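Anopheles gambiae adenosine kinase (Anopheles gambiae, PDB 3LOO) catalyses the ATP-dependent phosphorylation of adenosine to AMP, as a kinase of the pfkB carbohydrate kinase family. Local coordinates at residues Ile101-Ala112 with Asn125-Thr136. Numbering follows the deposited sequence.
Sequences IFFGCVGQDEYA and NVQYQRSATSPT
Asp109 and Thr136 join the loops that follow the two parallel strands of a beta-alpha-beta unit, in which strands 101-107 and 125-131 are linked through the helix that Asp109 caps. From CB, Asp109 turns CG into the crowded position between backbone N and carbonyl carbon (chi1 55°), which lets the carboxylate serve both the helix and the neighbouring segment. OD1 accepts from the hydroxyl OG1 of Thr136 at 2.7 Å on its syn side and from Ala112 N at 2.9 Å, the capping bond. OD2, also on its syn side, takes Thr136 N at 2.7 Å and rests against CA and CB of Pro135. Threonine suits position 136 because OG1, while donating a hydrogen bond to OD1, accepts from Gly107 N at 2.8 Å, and its CB packs on CB of Tyr111. Gly107, with no side chain, lets its CA come to 3.3 Å from Ser134 O.

Along the strands, the N and O of Gln129 both turn to strand 101-107, N donating to Gly104 O and O accepting from Val106 N. Branched Val106 fills two places: CG1 lies over the centre of the Tyr128 ring, a CH-pi contact of 3.7 Å, while CG2 lies over one face of the Arg130 guanidinium, toward its rim. The Tyr128 edge meets Phe102 CD2 and CE2, and its hydroxyl bonds to Gln84. Strand 125-131 is the outermost of the large sheet, and helix 168-176 packs on Ile101, Phe103 and Gln127.

With both carboxylate oxygens engaged and the helix start close by, Asp109 is probably stabilised as an anion, tying the helix start to the loop at Pro135-Thr136.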
# COMPACT_ATOMS: atom_id res chain seq x y z
N ILE A 101 -8.43 -3.25 -10.74
CA ILE A 101 -7.93 -2.23 -11.63
C ILE A 101 -6.93 -1.32 -10.87
O ILE A 101 -7.22 -0.91 -9.74
CB ILE A 101 -9.08 -1.34 -12.14
CG1 ILE A 101 -10.07 -2.18 -13.00
CG2 ILE A 101 -8.54 -0.19 -12.97
CD1 ILE A 101 -11.38 -1.46 -13.19
N PHE A 102 -5.76 -1.05 -11.46
CA PHE A 102 -4.77 -0.15 -10.85
C PHE A 102 -4.65 1.18 -11.62
O PHE A 102 -4.44 1.17 -12.84
CB PHE A 102 -3.38 -0.84 -10.70
CG PHE A 102 -2.30 0.08 -10.09
CD1 PHE A 102 -2.28 0.34 -8.73
CD2 PHE A 102 -1.38 0.70 -10.88
CE1 PHE A 102 -1.34 1.21 -8.15
CE2 PHE A 102 -0.41 1.59 -10.31
CZ PHE A 102 -0.40 1.84 -8.94
N PHE A 103 -4.75 2.30 -10.91
CA PHE A 103 -4.47 3.62 -11.48
C PHE A 103 -3.22 4.22 -10.82
O PHE A 103 -3.12 4.27 -9.58
CB PHE A 103 -5.60 4.63 -11.26
CG PHE A 103 -6.89 4.31 -11.99
CD1 PHE A 103 -6.94 4.26 -13.39
CD2 PHE A 103 -8.07 4.16 -11.26
CE1 PHE A 103 -8.13 4.01 -14.06
CE2 PHE A 103 -9.29 3.91 -11.93
CZ PHE A 103 -9.30 3.84 -13.34
N GLY A 104 -2.30 4.69 -11.65
CA GLY A 104 -1.14 5.47 -11.20
C GLY A 104 -0.39 5.89 -12.46
O GLY A 104 -0.78 5.50 -13.57
N CYS A 105 0.68 6.68 -12.28
CA CYS A 105 1.43 7.23 -13.41
C CYS A 105 2.86 6.72 -13.53
O CYS A 105 3.64 6.69 -12.54
CB CYS A 105 1.42 8.77 -13.36
SG CYS A 105 2.03 9.60 -14.90
N VAL A 106 3.22 6.33 -14.76
CA VAL A 106 4.54 5.77 -15.07
C VAL A 106 5.14 6.61 -16.18
O VAL A 106 4.45 7.48 -16.76
CB VAL A 106 4.49 4.28 -15.54
CG1 VAL A 106 4.03 3.31 -14.42
CG2 VAL A 106 3.65 4.11 -16.82
N GLY A 107 6.40 6.34 -16.51
CA GLY A 107 7.07 7.02 -17.61
C GLY A 107 6.82 6.21 -18.88
O GLY A 107 6.10 5.20 -18.87
N GLN A 108 7.44 6.65 -19.98
CA GLN A 108 7.40 5.87 -21.21
C GLN A 108 8.76 5.29 -21.46
O GLN A 108 9.52 5.83 -22.26
CB GLN A 108 6.96 6.73 -22.38
CG GLN A 108 5.47 6.79 -22.46
CD GLN A 108 5.01 7.96 -23.25
OE1 GLN A 108 5.77 8.87 -23.51
NE2 GLN A 108 3.76 7.94 -23.65
N ASP A 109 9.08 4.20 -20.76
CA ASP A 109 10.47 3.79 -20.66
C ASP A 109 10.55 2.33 -20.38
O ASP A 109 9.51 1.68 -20.30
CB ASP A 109 11.23 4.62 -19.61
CG ASP A 109 10.57 4.60 -18.23
OD1 ASP A 109 9.69 3.77 -17.99
OD2 ASP A 109 10.96 5.42 -17.38
N GLU A 110 11.75 1.79 -20.25
CA GLU A 110 11.90 0.36 -19.98
C GLU A 110 11.33 -0.02 -18.61
O GLU A 110 10.85 -1.12 -18.45
CB GLU A 110 13.36 -0.07 -19.93
CG GLU A 110 14.20 0.18 -21.12
CD GLU A 110 15.58 -0.39 -20.90
OE1 GLU A 110 16.50 0.37 -20.56
OE2 GLU A 110 15.72 -1.63 -21.00
N TYR A 111 11.48 0.87 -17.62
CA TYR A 111 11.03 0.58 -16.26
C TYR A 111 9.54 0.40 -16.25
O TYR A 111 9.07 -0.48 -15.57
CB TYR A 111 11.44 1.68 -15.26
CG TYR A 111 12.89 1.66 -14.83
CD1 TYR A 111 13.77 0.64 -15.23
CD2 TYR A 111 13.40 2.67 -14.00
CE1 TYR A 111 15.10 0.62 -14.80
CE2 TYR A 111 14.69 2.65 -13.56
CZ TYR A 111 15.54 1.63 -13.96
OH TYR A 111 16.85 1.66 -13.52
N ALA A 112 8.80 1.24 -16.99
CA ALA A 112 7.35 1.09 -17.06
C ALA A 112 6.93 -0.26 -17.66
O ALA A 112 5.94 -0.83 -17.20
CB ALA A 112 6.69 2.25 -17.82
N ASN A 125 -5.65 -5.40 -14.11
CA ASN A 125 -5.95 -4.51 -15.20
C ASN A 125 -5.24 -3.18 -14.87
O ASN A 125 -5.75 -2.37 -14.09
CB ASN A 125 -7.47 -4.33 -15.35
CG ASN A 125 -7.83 -3.35 -16.45
OD1 ASN A 125 -6.94 -2.81 -17.10
ND2 ASN A 125 -9.13 -3.11 -16.66
N VAL A 126 -4.07 -2.96 -15.47
CA VAL A 126 -3.34 -1.73 -15.19
C VAL A 126 -3.80 -0.62 -16.12
O VAL A 126 -3.86 -0.79 -17.32
CB VAL A 126 -1.79 -1.86 -15.29
CG1 VAL A 126 -1.32 -3.09 -14.55
CG2 VAL A 126 -1.37 -1.90 -16.70
N GLN A 127 -4.14 0.50 -15.52
CA GLN A 127 -4.62 1.65 -16.28
C GLN A 127 -3.72 2.83 -15.98
O GLN A 127 -4.11 3.80 -15.31
CB GLN A 127 -6.09 1.88 -15.95
CG GLN A 127 -6.97 0.73 -16.43
CD GLN A 127 -7.14 0.69 -17.95
OE1 GLN A 127 -7.16 -0.39 -18.56
NE2 GLN A 127 -7.28 1.86 -18.57
N TYR A 128 -2.47 2.69 -16.42
CA TYR A 128 -1.42 3.70 -16.16
C TYR A 128 -1.66 4.97 -16.97
O TYR A 128 -1.89 4.90 -18.18
CB TYR A 128 -0.03 3.19 -16.54
CG TYR A 128 0.59 2.06 -15.71
CD1 TYR A 128 0.28 1.84 -14.35
CD2 TYR A 128 1.51 1.21 -16.31
CE1 TYR A 128 0.90 0.77 -13.64
CE2 TYR A 128 2.14 0.18 -15.61
CZ TYR A 128 1.83 -0.04 -14.28
OH TYR A 128 2.48 -1.11 -13.64
N GLN A 129 -1.59 6.12 -16.31
CA GLN A 129 -1.33 7.38 -16.98
C GLN A 129 0.16 7.37 -17.41
O GLN A 129 1.00 6.72 -16.79
CB GLN A 129 -1.64 8.55 -16.03
CG GLN A 129 -1.53 9.95 -16.63
CD GLN A 129 -2.03 11.03 -15.68
OE1 GLN A 129 -2.23 10.79 -14.50
NE2 GLN A 129 -2.23 12.23 -16.20
N ARG A 130 0.48 8.09 -18.48
CA ARG A 130 1.83 8.08 -19.05
C ARG A 130 2.38 9.48 -18.98
O ARG A 130 1.73 10.42 -19.42
CB ARG A 130 1.83 7.64 -20.53
CG ARG A 130 1.45 6.21 -20.75
CD ARG A 130 2.52 5.40 -20.17
NE ARG A 130 2.21 4.00 -20.24
CZ ARG A 130 3.13 3.04 -20.28
NH1 ARG A 130 4.45 3.35 -20.32
NH2 ARG A 130 2.71 1.78 -20.32
N SER A 131 3.57 9.61 -18.42
CA SER A 131 4.31 10.87 -18.47
C SER A 131 5.38 10.78 -19.56
O SER A 131 6.23 9.87 -19.56
CB SER A 131 4.97 11.14 -17.12
OG SER A 131 5.60 12.40 -17.12
N ALA A 132 5.38 11.72 -20.50
CA ALA A 132 6.50 11.74 -21.46
C ALA A 132 7.72 12.52 -20.93
O ALA A 132 8.85 12.38 -21.47
CB ALA A 132 6.06 12.24 -22.84
N THR A 133 7.49 13.30 -19.86
CA THR A 133 8.56 14.13 -19.26
C THR A 133 9.34 13.50 -18.14
O THR A 133 10.50 13.86 -17.95
CB THR A 133 8.07 15.52 -18.78
OG1 THR A 133 7.20 15.36 -17.64
CG2 THR A 133 7.35 16.29 -19.91
N SER A 134 8.75 12.59 -17.36
CA SER A 134 9.52 11.94 -16.30
C SER A 134 9.70 10.44 -16.53
O SER A 134 8.84 9.78 -17.15
CB SER A 134 8.89 12.17 -14.90
OG SER A 134 8.56 13.53 -14.70
N PRO A 135 10.83 9.90 -16.03
CA PRO A 135 10.98 8.46 -16.07
C PRO A 135 10.11 7.80 -14.98
O PRO A 135 9.75 8.44 -14.02
CB PRO A 135 12.46 8.25 -15.72
CG PRO A 135 12.83 9.45 -14.86
CD PRO A 135 11.92 10.58 -15.28
N THR A 136 9.83 6.50 -15.13
CA THR A 136 9.15 5.71 -14.09
C THR A 136 9.86 5.85 -12.74
O THR A 136 11.06 5.92 -12.70
CB THR A 136 8.94 4.24 -14.56
OG1 THR A 136 8.15 4.28 -15.77
CG2 THR A 136 8.21 3.38 -13.51
O HOH W 1 9.22 8.72 -19.61
O HOH W 2 6.90 1.76 -21.59